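Local coordinates for uncharacterized protein (Corynebacterium diphtheriae, PDB 3V7B), which is of unknown function and belongs to the DUF2020 family, which is grouped with the Mog1p/PsbP proteins, at residues 71-76 against 124-129. Numbering follows the deposited sequence.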
# COMPACT_ATOMS: atom_id res chain seq x y z
N VAL A 71 -2.26 -0.59 2.42
CA VAL A 71 -2.19 0.14 1.17
C VAL A 71 -2.00 1.59 1.52
O VAL A 71 -2.79 2.16 2.28
CB VAL A 71 -3.47 -0.01 0.30
CG1 VAL A 71 -3.42 0.86 -0.94
CG2 VAL A 71 -3.67 -1.52 -0.08
N MSE A 72 -0.90 2.15 1.00
CA MSE A 72 -0.53 3.52 1.27
C MSE A 72 -0.28 4.34 -0.01
O MSE A 72 0.53 3.96 -0.86
CB MSE A 72 0.67 3.61 2.20
CG MSE A 72 1.07 5.10 2.55
SE MSE A 72 2.53 5.11 3.84
CE MSE A 72 3.85 4.31 2.62
N VAL A 73 -1.02 5.45 -0.12
CA VAL A 73 -0.90 6.43 -1.17
C VAL A 73 -0.23 7.72 -0.68
O VAL A 73 -0.65 8.34 0.28
CB VAL A 73 -2.26 6.75 -1.84
CG1 VAL A 73 -2.04 7.79 -2.99
CG2 VAL A 73 -2.85 5.45 -2.43
N ARG A 74 0.89 8.12 -1.30
CA ARG A 74 1.69 9.23 -0.85
C ARG A 74 1.70 10.32 -1.92
O ARG A 74 1.91 10.06 -3.07
CB ARG A 74 3.12 8.84 -0.61
CG ARG A 74 3.44 8.08 0.64
CD ARG A 74 2.78 8.48 1.88
NE ARG A 74 3.06 9.89 2.24
CZ ARG A 74 4.07 10.33 2.97
NH1 ARG A 74 4.90 9.51 3.54
NH2 ARG A 74 4.21 11.64 3.18
N HIS A 75 1.41 11.51 -1.54
CA HIS A 75 1.63 12.64 -2.45
C HIS A 75 2.81 13.41 -1.87
O HIS A 75 2.71 14.12 -0.82
CB HIS A 75 0.39 13.50 -2.57
CG HIS A 75 -0.73 12.86 -3.35
ND1 HIS A 75 -1.50 11.83 -2.85
CD2 HIS A 75 -1.26 13.17 -4.60
CE1 HIS A 75 -2.41 11.47 -3.76
NE2 HIS A 75 -2.27 12.29 -4.84
N MSE A 76 3.96 13.24 -2.48
CA MSE A 76 5.21 13.86 -1.97
C MSE A 76 5.41 15.26 -2.61
O MSE A 76 4.81 15.57 -3.64
CB MSE A 76 6.44 12.99 -2.23
CG MSE A 76 6.36 11.55 -1.63
SE MSE A 76 5.85 11.51 0.29
CE MSE A 76 7.58 11.98 1.01
N VAL A 124 3.78 11.12 -6.91
CA VAL A 124 2.86 10.22 -6.22
C VAL A 124 3.49 8.86 -6.07
O VAL A 124 4.05 8.28 -7.04
CB VAL A 124 1.54 10.11 -6.99
CG1 VAL A 124 0.55 9.16 -6.28
CG2 VAL A 124 0.96 11.53 -7.12
N ALA A 125 3.39 8.32 -4.85
CA ALA A 125 3.83 6.94 -4.62
C ALA A 125 2.67 6.07 -4.06
O ALA A 125 1.85 6.55 -3.32
CB ALA A 125 5.07 6.89 -3.70
N VAL A 126 2.62 4.81 -4.49
CA VAL A 126 1.64 3.83 -4.05
C VAL A 126 2.43 2.60 -3.55
O VAL A 126 3.19 1.98 -4.32
CB VAL A 126 0.65 3.46 -5.18
CG1 VAL A 126 -0.27 2.29 -4.78
CG2 VAL A 126 -0.18 4.67 -5.63
N VAL A 127 2.25 2.22 -2.29
CA VAL A 127 2.93 1.04 -1.72
C VAL A 127 1.86 0.09 -1.14
O VAL A 127 0.96 0.51 -0.41
CB VAL A 127 3.91 1.45 -0.56
CG1 VAL A 127 4.59 0.25 0.07
CG2 VAL A 127 4.94 2.52 -1.02
N VAL A 128 2.01 -1.20 -1.38
CA VAL A 128 1.12 -2.15 -0.82
C VAL A 128 2.03 -3.21 -0.25
O VAL A 128 2.98 -3.63 -0.94
CB VAL A 128 0.19 -2.78 -1.89
CG1 VAL A 128 -0.62 -3.92 -1.36
CG2 VAL A 128 -0.78 -1.76 -2.51
N TRP A 129 1.75 -3.57 1.00
CA TRP A 129 2.39 -4.67 1.67
C TRP A 129 1.29 -5.73 1.87
O TRP A 129 0.13 -5.39 2.17
CB TRP A 129 2.87 -4.21 3.03
CG TRP A 129 4.05 -3.30 3.02
CD1 TRP A 129 5.37 -3.62 2.94
CD2 TRP A 129 4.01 -1.86 3.16
NE1 TRP A 129 6.16 -2.51 3.06
CE2 TRP A 129 5.39 -1.41 3.18
CE3 TRP A 129 2.98 -0.92 3.32
CZ2 TRP A 129 5.71 -0.10 3.35
CZ3 TRP A 129 3.30 0.41 3.45
CH2 TRP A 129 4.61 0.84 3.47
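Met72 and Val127 form one of the two hydrogen-bonded pairs of an antiparallel strand pairing: Met72 N donates a hydrogen bond to Val127 O (2.9 Å) and Val127 N one to Met72 O (2.8 Å). Two residues along, Arg74 and Ala125 repeat the pattern, with Arg74 N to Ala125 O at 2.7 Å. Strands 69-75 and 124-130 are thereby joined in the middle of the antiparallel sheet of this Mog1p/PsbP-clan domain, where strands distant in sequence become neighbours. Between the hydrogen-bonded pairs lie the non-hydrogen-bonded ones, in which CA-H groups add weaker contacts to the same carbonyls, such as Val124 CA to Arg74 O (3.3 Å).

The two faces of the sheet differ. On one, Val71 and Val128 lie side by side with their CG2 methyls 3.8 Å apart. Val73 and Val126 meet more loosely through the same branches, and helix 135-149 packs on this face against Val73, Val126 and Val128. At the Val124 end of this face the His75 ring lies beside Val124, whose CG1 sits over one ring face while His75 CD2 is 3.7 Å from Val124 CG2. The other face carries Met72, Arg74, Ala125 and Val127, with helix 79-89 against the last two. Arg74 touches Ala125 through CB, then bends at chi2 and chi3 (-41° and -59°) and leads its guanidinium away to a salt bridge with Asp7 and to the carbonyls of Leu10 and Pro11. The selenomethionine Met72 is extended until chi3 (66°) turns its methyl aside; CE thus reaches the edge of the Trp129 ring, near the ring plane and 3.7 Å from CH2, while Val127 CG1 sits over one face of that indole.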